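Transcriptional regulator (Actinomyces oris, PDB 5V8C) acts as a LytR-Cps2A-Psr family phosphotransferase that mediates glycosylation of a protein anchored in the Gram-positive cell wall. Local coordinates at residues E82-R85 / L86-Y90; H219-A222 / G223-L227; A194-M197 / Q198-S202; A121-I124 / D125-G129. One frame throughout, in Å; residues are numbered along the deposited sequence.

Interaction 1 (E82-R85 / L86-Y90). With PO4 (phosphate ion), chain C.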
loop_
_atom_site.group_PDB
_atom_site.type_symbol
_atom_site.label_atom_id
_atom_site.label_comp_id
_atom_site.label_asym_id
_atom_site.label_seq_id
_atom_site.Cartn_x
_atom_site.Cartn_y
_atom_site.Cartn_z
ATOM N N GLU A 82 24.012 -2.503 -3.962
ATOM C CA GLU A 82 23.349 -1.500 -4.811
ATOM C C GLU A 82 22.112 -0.927 -4.100
ATOM O O GLU A 82 21.384 -1.675 -3.447
ATOM C CB GLU A 82 22.946 -2.104 -6.169
ATOM N N LEU A 83 21.864 0.387 -4.237
ATOM C CA LEU A 83 20.734 1.040 -3.573
ATOM C C LEU A 83 19.718 1.659 -4.525
ATOM O O LEU A 83 20.092 2.424 -5.416
ATOM C CB LEU A 83 21.202 2.109 -2.562
ATOM C CG LEU A 83 22.195 1.686 -1.475
ATOM C CD1 LEU A 83 22.784 2.896 -0.795
ATOM C CD2 LEU A 83 21.555 0.762 -0.443
ATOM N N ASP A 84 18.416 1.388 -4.276
ATOM C CA ASP A 84 17.303 1.943 -5.042
ATOM C C ASP A 84 16.214 2.387 -4.085
ATOM O O ASP A 84 16.073 1.815 -3.002
ATOM C CB ASP A 84 16.691 0.896 -6.000
ATOM C CG ASP A 84 17.579 0.300 -7.090
ATOM O OD1 ASP A 84 18.692 0.841 -7.328
ATOM O OD2 ASP A 84 17.142 -0.686 -7.738
ATOM N N ARG A 85 15.388 3.358 -4.509
ATOM C CA ARG A 85 14.227 3.751 -3.726
ATOM C C ARG A 85 13.113 2.759 -4.043
ATOM O O ARG A 85 13.029 2.272 -5.177
ATOM C CB ARG A 85 13.771 5.174 -4.064
ATOM C CG ARG A 85 14.672 6.268 -3.513
ATOM C CD ARG A 85 14.086 7.650 -3.767
ATOM N NE ARG A 85 13.673 7.806 -5.161
ATOM C CZ ARG A 85 12.554 8.403 -5.546
ATOM N NH1 ARG A 85 11.741 8.947 -4.649
ATOM N NH2 ARG A 85 12.247 8.483 -6.835
ATOM N N LEU A 86 12.265 2.458 -3.045
ATOM C CA LEU A 86 11.148 1.526 -3.167
ATOM C C LEU A 86 10.296 1.766 -4.429
ATOM O O LEU A 86 9.951 0.817 -5.128
ATOM C CB LEU A 86 10.275 1.598 -1.905
ATOM C CG LEU A 86 10.316 0.402 -0.966
ATOM C CD1 LEU A 86 11.667 0.272 -0.311
ATOM C CD2 LEU A 86 9.278 0.544 0.112
ATOM N N ALA A 87 10.000 3.029 -4.738
ATOM C CA ALA A 87 9.194 3.394 -5.903
ATOM C C ALA A 87 9.886 3.042 -7.227
ATOM O O ALA A 87 9.227 2.677 -8.201
ATOM C CB ALA A 87 8.877 4.884 -5.860
ATOM N N THR A 88 11.212 3.145 -7.241
ATOM C CA THR A 88 12.051 2.934 -8.408
ATOM C C THR A 88 12.270 1.440 -8.692
ATOM O O THR A 88 12.410 1.070 -9.856
ATOM C CB THR A 88 13.325 3.775 -8.248
ATOM O OG1 THR A 88 13.115 4.983 -8.963
ATOM C CG2 THR A 88 14.593 3.082 -8.734
ATOM N N THR A 89 12.233 0.581 -7.657
ATOM C CA THR A 89 12.388 -0.871 -7.831
ATOM C C THR A 89 11.335 -1.497 -8.774
ATOM O O THR A 89 11.586 -2.564 -9.331
ATOM C CB THR A 89 12.423 -1.596 -6.479
ATOM O OG1 THR A 89 11.138 -1.490 -5.871
ATOM C CG2 THR A 89 13.507 -1.068 -5.544
ATOM N N TYR A 90 10.174 -0.842 -8.959
ATOM C CA TYR A 90 9.109 -1.374 -9.811
ATOM C C TYR A 90 9.398 -1.284 -11.319
ATOM O O TYR A 90 8.864 -2.096 -12.083
ATOM C CB TYR A 90 7.741 -0.742 -9.474
ATOM C CG TYR A 90 6.592 -1.559 -10.027
ATOM C CD1 TYR A 90 6.339 -2.846 -9.561
ATOM C CD2 TYR A 90 5.851 -1.106 -11.114
ATOM C CE1 TYR A 90 5.356 -3.644 -10.134
ATOM C CE2 TYR A 90 4.858 -1.894 -11.690
ATOM C CZ TYR A 90 4.614 -3.163 -11.195
ATOM O OH TYR A 90 3.634 -3.944 -11.754
HETATM P P PO4 C . 9.147 11.650 -8.093
HETATM O O1 PO4 C . 10.111 12.216 -9.238
HETATM O O2 PO4 C . 10.039 10.948 -6.966
HETATM O O3 PO4 C . 8.150 10.569 -8.724
HETATM O O4 PO4 C . 8.329 12.814 -7.471
#

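Interaction 2 (H219-A222 / G223-L227). With CO (cobalt (II) ion), chain B.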
loop_
_atom_site.group_PDB
_atom_site.type_symbol
_atom_site.label_atom_id
_atom_site.label_comp_id
_atom_site.label_asym_id
_atom_site.label_seq_id
_atom_site.Cartn_x
_atom_site.Cartn_y
_atom_site.Cartn_z
ATOM N N HIS A 219 -16.591 -10.025 -7.974
ATOM C CA HIS A 219 -16.399 -10.220 -9.404
ATOM C C HIS A 219 -15.589 -9.072 -10.009
ATOM O O HIS A 219 -14.583 -9.336 -10.660
ATOM C CB HIS A 219 -17.740 -10.400 -10.123
ATOM C CG HIS A 219 -17.590 -10.827 -11.546
ATOM N ND1 HIS A 219 -17.122 -12.088 -11.874
ATOM C CD2 HIS A 219 -17.842 -10.142 -12.685
ATOM C CE1 HIS A 219 -17.088 -12.121 -13.196
ATOM N NE2 HIS A 219 -17.505 -10.970 -13.727
ATOM N N THR A 220 -15.966 -7.804 -9.725
ATOM C CA THR A 220 -15.265 -6.621 -10.249
ATOM C C THR A 220 -13.839 -6.500 -9.724
ATOM O O THR A 220 -12.938 -6.184 -10.510
ATOM C CB THR A 220 -16.067 -5.337 -10.033
ATOM O OG1 THR A 220 -16.589 -5.326 -8.707
ATOM C CG2 THR A 220 -17.195 -5.181 -11.043
ATOM N N VAL A 221 -13.623 -6.775 -8.414
ATOM C CA VAL A 221 -12.289 -6.765 -7.806
ATOM C C VAL A 221 -11.331 -7.724 -8.536
ATOM O O VAL A 221 -10.222 -7.325 -8.882
ATOM C CB VAL A 221 -12.335 -7.008 -6.277
ATOM C CG1 VAL A 221 -11.072 -7.713 -5.779
ATOM C CG2 VAL A 221 -12.540 -5.693 -5.533
ATOM N N ALA A 222 -11.792 -8.947 -8.842
ATOM C CA ALA A 222 -10.999 -9.945 -9.556
ATOM C C ALA A 222 -10.573 -9.458 -10.940
ATOM O O ALA A 222 -9.455 -9.721 -11.361
ATOM C CB ALA A 222 -11.777 -11.252 -9.673
ATOM N N GLY A 223 -11.448 -8.721 -11.613
ATOM C CA GLY A 223 -11.174 -8.195 -12.945
ATOM C C GLY A 223 -10.368 -6.911 -12.973
ATOM O O GLY A 223 -9.995 -6.455 -14.052
ATOM N N ASN A 224 -10.113 -6.298 -11.804
ATOM C CA ASN A 224 -9.355 -5.046 -11.713
ATOM C C ASN A 224 -8.165 -5.202 -10.786
ATOM O O ASN A 224 -7.909 -4.337 -9.953
ATOM C CB ASN A 224 -10.257 -3.891 -11.263
ATOM C CG ASN A 224 -11.194 -3.419 -12.342
ATOM O OD1 ASN A 224 -10.929 -2.436 -13.048
ATOM N ND2 ASN A 224 -12.300 -4.127 -12.508
ATOM N N ILE A 225 -7.438 -6.323 -10.948
ATOM C CA ILE A 225 -6.314 -6.750 -10.125
ATOM C C ILE A 225 -5.373 -7.613 -10.945
ATOM O O ILE A 225 -5.811 -8.377 -11.809
ATOM C CB ILE A 225 -6.886 -7.542 -8.897
ATOM C CG1 ILE A 225 -7.236 -6.612 -7.709
ATOM C CG2 ILE A 225 -6.035 -8.749 -8.433
ATOM C CD1 ILE A 225 -6.305 -5.582 -7.418
ATOM N N THR A 226 -4.080 -7.536 -10.621
ATOM C CA THR A 226 -3.063 -8.399 -11.189
ATOM C C THR A 226 -2.513 -9.244 -10.034
ATOM O O THR A 226 -2.247 -8.715 -8.957
ATOM C CB THR A 226 -2.018 -7.577 -11.950
ATOM O OG1 THR A 226 -2.685 -6.770 -12.920
ATOM C CG2 THR A 226 -0.984 -8.443 -12.641
ATOM N N LEU A 227 -2.445 -10.567 -10.238
ATOM C CA LEU A 227 -1.970 -11.548 -9.262
ATOM C C LEU A 227 -0.790 -12.315 -9.830
ATOM O O LEU A 227 -0.762 -12.583 -11.038
ATOM C CB LEU A 227 -3.073 -12.583 -8.957
ATOM C CG LEU A 227 -4.272 -12.151 -8.130
ATOM C CD1 LEU A 227 -5.249 -13.304 -7.971
ATOM C CD2 LEU A 227 -3.850 -11.597 -6.766
HETATM CO CO CO B . -16.845 -10.385 -15.931
#

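Interaction 3 (A194-M197 / Q198-S202)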
loop_
_atom_site.group_PDB
_atom_site.type_symbol
_atom_site.label_atom_id
_atom_site.label_comp_id
_atom_site.label_asym_id
_atom_site.label_seq_id
_atom_site.Cartn_x
_atom_site.Cartn_y
_atom_site.Cartn_z
ATOM N N ALA A 194 -2.415 6.047 4.376
ATOM C CA ALA A 194 -2.819 5.394 5.626
ATOM C C ALA A 194 -4.327 5.531 5.837
ATOM O O ALA A 194 -5.008 4.532 6.079
ATOM C CB ALA A 194 -2.070 6.007 6.800
ATOM N N THR A 195 -4.848 6.767 5.701
ATOM C CA THR A 195 -6.275 7.070 5.810
ATOM C C THR A 195 -7.047 6.294 4.741
ATOM O O THR A 195 -8.050 5.657 5.057
ATOM C CB THR A 195 -6.517 8.576 5.661
ATOM O OG1 THR A 195 -5.569 9.286 6.453
ATOM C CG2 THR A 195 -7.936 8.978 6.042
ATOM N N VAL A 196 -6.566 6.349 3.481
ATOM C CA VAL A 196 -7.169 5.657 2.347
ATOM C C VAL A 196 -7.234 4.163 2.621
ATOM O O VAL A 196 -8.311 3.588 2.503
ATOM C CB VAL A 196 -6.447 6.005 1.026
ATOM C CG1 VAL A 196 -6.771 5.007 -0.080
ATOM C CG2 VAL A 196 -6.784 7.427 0.587
ATOM N N MET A 197 -6.115 3.558 3.072
ATOM C CA MET A 197 -6.033 2.138 3.422
ATOM C C MET A 197 -7.034 1.772 4.498
ATOM O O MET A 197 -7.633 0.701 4.421
ATOM C CB MET A 197 -4.631 1.772 3.902
ATOM C CG MET A 197 -3.715 1.377 2.798
ATOM S SD MET A 197 -2.109 0.886 3.435
ATOM C CE MET A 197 -1.108 1.498 2.160
ATOM N N GLN A 198 -7.211 2.645 5.509
ATOM C CA GLN A 198 -8.189 2.372 6.553
ATOM C C GLN A 198 -9.596 2.524 6.001
ATOM O O GLN A 198 -10.437 1.643 6.226
ATOM C CB GLN A 198 -7.963 3.243 7.804
ATOM C CG GLN A 198 -8.903 2.913 8.973
ATOM C CD GLN A 198 -8.921 1.446 9.371
ATOM O OE1 GLN A 198 -7.962 0.920 9.957
ATOM N NE2 GLN A 198 -10.048 0.769 9.123
ATOM N N ALA A 199 -9.830 3.598 5.216
ATOM C CA ALA A 199 -11.127 3.864 4.598
ATOM C C ALA A 199 -11.515 2.732 3.649
ATOM O O ALA A 199 -12.678 2.327 3.641
ATOM C CB ALA A 199 -11.110 5.199 3.876
ATOM N N VAL A 200 -10.521 2.139 2.955
ATOM C CA VAL A 200 -10.750 1.007 2.058
ATOM C C VAL A 200 -11.205 -0.190 2.867
ATOM O O VAL A 200 -12.254 -0.759 2.562
ATOM C CB VAL A 200 -9.540 0.687 1.145
ATOM C CG1 VAL A 200 -9.741 -0.639 0.420
ATOM C CG2 VAL A 200 -9.294 1.808 0.138
ATOM N N LEU A 201 -10.465 -0.517 3.942
ATOM C CA LEU A 201 -10.783 -1.622 4.845
ATOM C C LEU A 201 -12.178 -1.472 5.452
ATOM O O LEU A 201 -12.937 -2.443 5.506
ATOM C CB LEU A 201 -9.744 -1.702 5.965
ATOM C CG LEU A 201 -8.563 -2.649 5.767
ATOM C CD1 LEU A 201 -7.723 -2.692 7.012
ATOM C CD2 LEU A 201 -9.021 -4.069 5.421
ATOM N N SER A 202 -12.517 -0.245 5.887
ATOM C CA SER A 202 -13.818 0.065 6.475
ATOM C C SER A 202 -14.936 -0.129 5.454
ATOM O O SER A 202 -15.898 -0.841 5.749
ATOM C CB SER A 202 -13.833 1.483 7.036
ATOM O OG SER A 202 -12.746 1.686 7.924
#

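Interaction 4 (A121-I124 / D125-G129)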
loop_
_atom_site.group_PDB
_atom_site.type_symbol
_atom_site.label_atom_id
_atom_site.label_comp_id
_atom_site.label_asym_id
_atom_site.label_seq_id
_atom_site.Cartn_x
_atom_site.Cartn_y
_atom_site.Cartn_z
ATOM N N ALA A 121 -9.206 3.283 -9.079
ATOM C CA ALA A 121 -10.401 4.134 -9.176
ATOM C C ALA A 121 -11.703 3.339 -9.390
ATOM O O ALA A 121 -12.731 3.703 -8.814
ATOM C CB ALA A 121 -10.221 5.180 -10.269
ATOM N N THR A 122 -11.644 2.238 -10.186
ATOM C CA THR A 122 -12.781 1.339 -10.445
ATOM C C THR A 122 -13.194 0.631 -9.140
ATOM O O THR A 122 -14.374 0.622 -8.788
ATOM C CB THR A 122 -12.435 0.342 -11.568
ATOM O OG1 THR A 122 -12.211 1.053 -12.784
ATOM C CG2 THR A 122 -13.517 -0.690 -11.792
ATOM N N ILE A 123 -12.202 0.077 -8.415
ATOM C CA ILE A 123 -12.386 -0.626 -7.147
ATOM C C ILE A 123 -13.033 0.298 -6.103
ATOM O O ILE A 123 -13.987 -0.101 -5.438
ATOM C CB ILE A 123 -11.037 -1.216 -6.650
ATOM C CG1 ILE A 123 -10.606 -2.430 -7.501
ATOM C CG2 ILE A 123 -11.091 -1.568 -5.158
ATOM C CD1 ILE A 123 -9.178 -2.960 -7.180
ATOM N N ILE A 124 -12.544 1.533 -5.994
ATOM C CA ILE A 124 -13.059 2.489 -5.022
ATOM C C ILE A 124 -14.468 2.913 -5.368
ATOM O O ILE A 124 -15.299 3.035 -4.471
ATOM C CB ILE A 124 -12.072 3.668 -4.839
ATOM C CG1 ILE A 124 -10.818 3.164 -4.104
ATOM C CG2 ILE A 124 -12.720 4.879 -4.112
ATOM C CD1 ILE A 124 -9.995 4.208 -3.533
ATOM N N ASP A 125 -14.759 3.091 -6.664
ATOM C CA ASP A 125 -16.103 3.462 -7.089
ATOM C C ASP A 125 -17.085 2.294 -6.978
ATOM O O ASP A 125 -18.276 2.526 -6.778
ATOM C CB ASP A 125 -16.095 4.105 -8.480
ATOM C CG ASP A 125 -15.773 5.593 -8.424
ATOM O OD1 ASP A 125 -15.913 6.196 -7.329
ATOM O OD2 ASP A 125 -15.380 6.154 -9.469
ATOM N N SER A 126 -16.571 1.045 -6.997
ATOM C CA SER A 126 -17.362 -0.159 -6.763
ATOM C C SER A 126 -17.723 -0.295 -5.273
ATOM O O SER A 126 -18.674 -1.001 -4.932
ATOM C CB SER A 126 -16.594 -1.390 -7.222
ATOM O OG SER A 126 -16.513 -1.400 -8.635
ATOM N N LEU A 127 -16.947 0.355 -4.392
ATOM C CA LEU A 127 -17.196 0.390 -2.950
ATOM C C LEU A 127 -18.120 1.556 -2.627
ATOM O O LEU A 127 -18.536 1.714 -1.479
ATOM C CB LEU A 127 -15.877 0.575 -2.170
ATOM C CG LEU A 127 -14.937 -0.621 -2.128
ATOM C CD1 LEU A 127 -13.488 -0.175 -1.890
ATOM C CD2 LEU A 127 -15.390 -1.633 -1.089
ATOM N N GLY A 128 -18.388 2.388 -3.624
ATOM C CA GLY A 128 -19.186 3.592 -3.450
ATOM C C GLY A 128 -18.381 4.719 -2.830
ATOM O O GLY A 128 -18.938 5.591 -2.156
ATOM N N GLY A 129 -17.069 4.700 -3.065
ATOM C CA GLY A 129 -16.163 5.702 -2.528
ATOM C C GLY A 129 -15.749 5.428 -1.095
ATOM O O GLY A 129 -16.233 4.485 -0.460
#

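Interaction 1 (E82-R85 / L86-Y90)
Arg85 meets Thr88 and Thr89 where strand 83-85, paired in a β-hairpin with strand 75-77, gives way to a turn of helical backbone shape at 86-90. The carbonyl of Arg85 organises this turn. Its O atom lies 3.1 Å from Thr89 N, which approaches almost in line with the C=O bond, and 2.9 Å from Thr88 N, which sits well above the carbonyl plane; both are hydrogen bonds, so one acceptor holds two successive amides. Thr89 adds a side-chain bond inside the turn. With OG1 set between the backbone N and the carbonyl carbon (chi1 68°), the hydroxyl reaches back to Leu86 O at 2.7 Å, and it is also hydrogen-bonded to Thr97 OG1 of helix 94-105. The same rotamer turns CG2 toward the strand, where it rests 3.8 Å from Asp84 CB; the methyl of Thr88 lies near that carbon too. Arg85 takes a different route. Its chain leaves beside the backbone N, bends at chi3 (-49°) and crosses the Thr88 side chain at about a right angle. Arg51 NH1 lies near Arg85 NH2, and the phosphate by Arg85 may reflect a site suited to anions, as expected of a family that handles phosphate-linked lipid substrates, although this ion probably came from the crystallisation liquor. Phosphate O2 lies near the guanidinium plane, at the edge, 3.3 Å from Arg85 NH2 in a weak hydrogen bond.

Interaction 2 (H219-A222 / G223-L227)
Thr220 O, one turn before the end of helix 211-223, draws in two N-H groups from the residues that follow. The stronger comes from the side chain of Asn224: ND2 stands 2.9 Å from Thr220 O, the N-H...O angle is 169°, and the acceptor lies close to the plane of the amide. Placing CG anti to the carbonyl carbon of Asn224 (chi1 -74°) folds the amide back against the helix and allows this bond. Gly223 N is the second donor to Thr220 O, weakly at 3.1 Å, and bonds weakly to His219 O as well. Next in line, Asn224 N donates to Val221 O at 3.1 Å from above the carbonyl plane. Apolar contact completes the turn, with Ile225 CG1 4.4 Å from Val221 CG1. His219 CB points away from this turn; with CG anti to the backbone N (chi1 -170°), NE2 binds cobalt at 2.4 Å, the Ala1 amine being another ligand and His2 part of the site. From Ile225 on the backbone is extended: the C-terminal end of helix 211-223 leads into strand 226-228, an alpha-to-beta connection of the mixed central sheet between strands 5-7 and 111-115.

Interaction 3 (A194-M197 / Q198-S202)
This is a contact between successive turns of one α-helix, in the middle of helix 182-208, which lies against the mixed central sheet of the LytR-Cps2A-Psr fold. Four backbone bonds of the i to i+4 kind join the two halves: Gln198 N to Ala194 O, Ala199 N to Thr195 O, Val200 N to Val196 O and Leu201 N to Met197 O. The bond from Ala199 N to Thr195 O measures 2.7 Å, and that from Leu201 N to Met197 O 3.1 Å.

The side chains divide by direction. Met197 and Leu201, one turn apart, both touch Ile67 of strand 65-70, and Leu201 also meets Thr252 and Ile254 of strand 252-256. A bound polyether, probably from the crystallisation liquor, comes within about 3 Å of the Leu201 side chain, consistent with an apolar pocket such as lipid-binding relatives possess. Elsewhere on the helix Val196 and Ala199 rest on Ile130 of the loop after helix 117-126. Val196 and Val200 share a rotamer, CG1 anti to the backbone N (chi1 163° in Val196), and this brings CG1 of Val196 to CG2 of Val200. The two side chains cross obliquely with those methyls 4.1 Å apart. Gln198 O, from the residue midway between the two valines in sequence, accepts two bonds from a single residue: Ser202 N at 2.8 Å, and Ser202 OG, which stands above the carbonyl plane, at 2.9 Å.

Interaction 4 (A121-I124 / D125-G129)
Asp125 N and Ser126 N still make i to i+4 backbone bonds as helix 117-126 ends, the first to Ala121 O at 3.0 Å and the second to Thr122 O. Leu127 N bonds only weakly, to Ile123 O and Ile124 O. Gly128 then takes a positive phi of 79°, and Gly129 N turns back to Ile124 O at 2.8 Å, which together with the weak bond from Gly128 N to Asp125 O makes a Schellman motif.

Among the side chains, Ser126 is the polar contributor. Its OG lies beside the backbone N (chi1 -70°), 2.9 Å from Thr122 O and above that carbonyl's plane; Thr122 O is therefore held twice. The carboxylate of Asp125 instead has its bond with Gly157 N, through OD1.

Apolar contacts flank the turn. CG2 of Ile123 approaches Leu127 CD1 to 4.3 Å, and Ile124, whose CG2 is anti to its own N, lays that methyl 3.9 Å from Gly129 CA. The chemistry implies that carbonyls of the final turns find local donors, the Ser126 hydroxyl and amide at Thr122 O and chiefly Gly129 N at Ile124 O, as the helix stops and the chain departs at Gly128.

In the fold
From the N terminus, the chain first makes interaction 1, in which the turn after the 75-77/83-85 hairpin leads toward helix 94-105. Interaction 4 follows at the end of helix 117-126, then interaction 3 inside helix 182-208 and interaction 2 at the exit of helix 211-223. All are local: interaction 3 joins successive turns of one helix, the others form a turn at the end of a strand or helix, and they run in series without nesting or crossing. Interactions 2 and 4 touch directly: Ile225 CD1 packs on Ile123 CD1 at 3.9 Å, joining the two helix ends beside the central sheet. Interaction 3 lies about 4 Å from interaction 4 at their nearest atoms, while interaction 1 stands across the chain's centre from both.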